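Side-chain contact in putative primosome component (Streptococcus pyogenes serotype M3, PDB 2QGZ), which probably acts as an ATP-binding helicase loader of the P-loop NTPase type during assembly of the bacterial primosome: residues 104-109 and 117-122. Numbering follows the deposited sequence.
Sequences AISERI and SYRHIH
The carbonyl oxygen of I109 lies at the edge of the R119 guanidinium, in its plane, with R119 NH1 3.6 Å from I109 O. The imidazole of H120 meets S106 OG obliquely; H120 ND1 and S106 OG are 3.3 Å apart. A small hydroxyl suits this close approach, where the CA atoms of S106 and R119 are only 5.8 Å apart. With OG anti to the backbone N (chi1 -178°), the serine turns its hydroxyl to the other segment and donates a hydrogen bond to R119 O over 3.2 Å. S106 therefore meets both R119 and H120. OG stands above the carbonyl plane, 50° out of it, and so misses the lone-pair directions. The angle at the oxygen, C=O to OG, is 126°. This bond gives the buried hydroxyl an acceptor.

R119 contributes mainly its aliphatic stem: the long chain runs past S106 to I109 and bends at chi3, while CG lies 4.1 Å from I109 CB. Arginine fits such a partly exposed border because its methylenes can pack against isoleucine while the guanidinium edge lies beside the I109 carbonyl. I109, buried, branched and apolar, suits its place by offering CB to that stem.

The contact joins the short helix 104-107 and the start of strand 109-112, outermost in a six-stranded parallel sheet consistent with a P-loop NTPase fold, to the loop that follows this strand. R119 and Y118 also touch L111 of the strand, I105 and I121 pack on helix 165-179, and Y118 OH hydrogen-bonds S166 in the probable P-loop, near a phosphate ion probably from the crystallisation liquor.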
ATOM      1  N   ALA A 104      11.779  -5.123  17.336  1.00 67.65           N
ATOM      2  CA  ALA A 104      11.477  -6.315  16.564  1.00 66.13           C
ATOM      3  C   ALA A 104      10.271  -6.100  15.653  1.00 64.95           C
ATOM      4  O   ALA A 104      10.265  -6.560  14.513  1.00 64.57           O
ATOM      5  CB  ALA A 104      11.225  -7.496  17.498  1.00 65.69           C
ATOM      6  N   ILE A 105       9.249  -5.407  16.149  1.00 63.81           N
ATOM      7  CA  ILE A 105       8.054  -5.162  15.343  1.00 63.67           C
ATOM      8  C   ILE A 105       8.394  -4.224  14.192  1.00 61.92           C
ATOM      9  O   ILE A 105       7.834  -4.318  13.102  1.00 60.17           O
ATOM     10  CB  ILE A 105       6.905  -4.546  16.184  1.00 65.10           C
ATOM     11  CG1 ILE A 105       7.335  -3.200  16.760  1.00 67.35           C
ATOM     12  CG2 ILE A 105       6.513  -5.496  17.313  1.00 65.23           C
ATOM     13  CD1 ILE A 105       6.294  -2.573  17.687  1.00 70.30           C
ATOM     14  N   SER A 106       9.341  -3.333  14.441  1.00 60.24           N
ATOM     15  CA  SER A 106       9.768  -2.375  13.441  1.00 58.81           C
ATOM     16  C   SER A 106      10.513  -3.041  12.286  1.00 58.80           C
ATOM     17  O   SER A 106      10.376  -2.625  11.138  1.00 59.41           O
ATOM     18  CB  SER A 106      10.659  -1.321  14.093  1.00 57.70           C
ATOM     19  OG  SER A 106      11.046  -0.342  13.153  1.00 58.05           O
ATOM     20  N   GLU A 107      11.291  -4.078  12.586  1.00 58.62           N
ATOM     21  CA  GLU A 107      12.063  -4.776  11.557  1.00 57.59           C
ATOM     22  C   GLU A 107      11.239  -5.673  10.624  1.00 54.99           C
ATOM     23  O   GLU A 107      11.724  -6.063   9.559  1.00 54.49           O
ATOM     24  CB  GLU A 107      13.178  -5.607  12.199  1.00 60.79           C
ATOM     25  CG  GLU A 107      12.694  -6.806  12.997  1.00 64.83           C
ATOM     26  CD  GLU A 107      13.829  -7.732  13.406  1.00 68.94           C
ATOM     27  OE1 GLU A 107      14.481  -8.299  12.499  1.00 69.98           O
ATOM     28  OE2 GLU A 107      14.071  -7.889  14.627  1.00 69.71           O
ATOM     29  N   ARG A 108      10.012  -6.008  11.019  1.00 52.03           N
ATOM     30  CA  ARG A 108       9.148  -6.837  10.178  1.00 49.71           C
ATOM     31  C   ARG A 108       8.586  -6.014   9.014  1.00 48.70           C
ATOM     32  O   ARG A 108       7.935  -6.558   8.116  1.00 48.33           O
ATOM     33  CB  ARG A 108       7.960  -7.389  10.969  1.00 49.20           C
ATOM     34  CG  ARG A 108       8.293  -8.243  12.161  1.00 47.55           C
ATOM     35  CD  ARG A 108       7.085  -9.093  12.525  1.00 48.12           C
ATOM     36  NE  ARG A 108       7.308  -9.900  13.721  1.00 50.17           N
ATOM     37  CZ  ARG A 108       7.302  -9.425  14.964  1.00 50.96           C
ATOM     38  NH1 ARG A 108       7.080  -8.133  15.193  1.00 48.84           N
ATOM     39  NH2 ARG A 108       7.525 -10.245  15.981  1.00 51.22           N
ATOM     40  N   ILE A 109       8.826  -4.705   9.048  1.00 47.56           N
ATOM     41  CA  ILE A 109       8.335  -3.796   8.018  1.00 46.27           C
ATOM     42  C   ILE A 109       9.396  -3.476   6.974  1.00 46.29           C
ATOM     43  O   ILE A 109      10.252  -2.615   7.186  1.00 48.09           O
ATOM     44  CB  ILE A 109       7.845  -2.471   8.646  1.00 44.35           C
ATOM     45  CG1 ILE A 109       6.719  -2.752   9.636  1.00 42.84           C
ATOM     46  CG2 ILE A 109       7.366  -1.524   7.572  1.00 42.43           C
ATOM     47  CD1 ILE A 109       6.247  -1.520  10.373  1.00 42.31           C
ATOM     48  N   SER A 117      11.755   6.621   8.333  1.00 41.17           N
ATOM     49  CA  SER A 117      10.675   7.007   9.237  1.00 41.12           C
ATOM     50  C   SER A 117       9.375   6.224   9.026  1.00 40.70           C
ATOM     51  O   SER A 117       8.590   6.086   9.957  1.00 39.78           O
ATOM     52  CB  SER A 117      10.398   8.505   9.132  1.00 41.88           C
ATOM     53  OG  SER A 117      10.060   8.859   7.807  1.00 46.48           O
ATOM     54  N   TYR A 118       9.158   5.697   7.822  1.00 39.74           N
ATOM     55  CA  TYR A 118       7.946   4.924   7.522  1.00 40.01           C
ATOM     56  C   TYR A 118       7.877   3.600   8.254  1.00 39.22           C
ATOM     57  O   TYR A 118       6.897   2.874   8.138  1.00 40.19           O
ATOM     58  CB  TYR A 118       7.830   4.635   6.026  1.00 37.88           C
ATOM     59  CG  TYR A 118       7.240   5.757   5.225  1.00 40.58           C
ATOM     60  CD1 TYR A 118       8.035   6.793   4.746  1.00 43.30           C
ATOM     61  CD2 TYR A 118       5.874   5.790   4.945  1.00 41.68           C
ATOM     62  CE1 TYR A 118       7.486   7.834   4.006  1.00 45.12           C
ATOM     63  CE2 TYR A 118       5.320   6.821   4.209  1.00 44.28           C
ATOM     64  CZ  TYR A 118       6.129   7.841   3.743  1.00 46.52           C
ATOM     65  OH  TYR A 118       5.573   8.884   3.034  1.00 49.19           O
ATOM     66  N   ARG A 119       8.922   3.289   9.002  1.00 41.63           N
ATOM     67  CA  ARG A 119       9.001   2.040   9.743  1.00 42.37           C
ATOM     68  C   ARG A 119       8.723   2.321  11.221  1.00 42.89           C
ATOM     69  O   ARG A 119       8.643   1.405  12.040  1.00 40.45           O
ATOM     70  CB  ARG A 119      10.400   1.444   9.537  1.00 46.37           C
ATOM     71  CG  ARG A 119      10.656   0.083  10.159  1.00 51.67           C
ATOM     72  CD  ARG A 119      11.706  -0.688   9.345  1.00 52.95           C
ATOM     73  NE  ARG A 119      12.922   0.089   9.145  1.00 54.62           N
ATOM     74  CZ  ARG A 119      13.649   0.054   8.036  1.00 57.88           C
ATOM     75  NH1 ARG A 119      13.282  -0.726   7.027  1.00 56.47           N
ATOM     76  NH2 ARG A 119      14.733   0.812   7.928  1.00 59.19           N
ATOM     77  N   HIS A 120       8.548   3.601  11.551  1.00 41.90           N
ATOM     78  CA  HIS A 120       8.287   4.002  12.932  1.00 41.84           C
ATOM     79  C   HIS A 120       7.033   4.865  13.095  1.00 40.81           C
ATOM     80  O   HIS A 120       7.030   5.819  13.877  1.00 41.72           O
ATOM     81  CB  HIS A 120       9.503   4.755  13.495  1.00 42.13           C
ATOM     82  CG  HIS A 120      10.791   4.001  13.368  1.00 43.48           C
ATOM     83  ND1 HIS A 120      11.027   2.811  14.024  1.00 44.06           N
ATOM     84  CD2 HIS A 120      11.905   4.257  12.640  1.00 42.77           C
ATOM     85  CE1 HIS A 120      12.231   2.368  13.706  1.00 43.56           C
ATOM     86  NE2 HIS A 120      12.785   3.227  12.868  1.00 45.15           N
ATOM     87  N   ILE A 121       5.968   4.531  12.371  1.00 38.51           N
ATOM     88  CA  ILE A 121       4.723   5.290  12.468  1.00 36.56           C
ATOM     89  C   ILE A 121       3.661   4.490  13.210  1.00 35.86           C
ATOM     90  O   ILE A 121       3.315   3.384  12.801  1.00 36.70           O
ATOM     91  CB  ILE A 121       4.191   5.666  11.072  1.00 36.15           C
ATOM     92  CG1 ILE A 121       5.264   6.463  10.323  1.00 37.51           C
ATOM     93  CG2 ILE A 121       2.928   6.495  11.204  1.00 31.13           C
ATOM     94  CD1 ILE A 121       4.865   6.892   8.940  1.00 39.92           C
ATOM     95  N   HIS A 122       3.148   5.056  14.302  1.00 34.50           N
ATOM     96  CA  HIS A 122       2.128   4.388  15.110  1.00 34.05           C
ATOM     97  C   HIS A 122       0.715   4.922  14.853  1.00 31.99           C
ATOM     98  O   HIS A 122       0.530   6.033  14.348  1.00 30.50           O
ATOM     99  CB  HIS A 122       2.428   4.554  16.609  1.00 35.92           C
ATOM    100  CG  HIS A 122       3.809   4.139  17.019  1.00 41.80           C
ATOM    101  ND1 HIS A 122       4.945   4.791  16.587  1.00 44.15           N
ATOM    102  CD2 HIS A 122       4.233   3.177  17.874  1.00 44.46           C
ATOM    103  CE1 HIS A 122       6.006   4.252  17.159  1.00 45.38           C
ATOM    104  NE2 HIS A 122       5.601   3.271  17.946  1.00 45.10           N
TER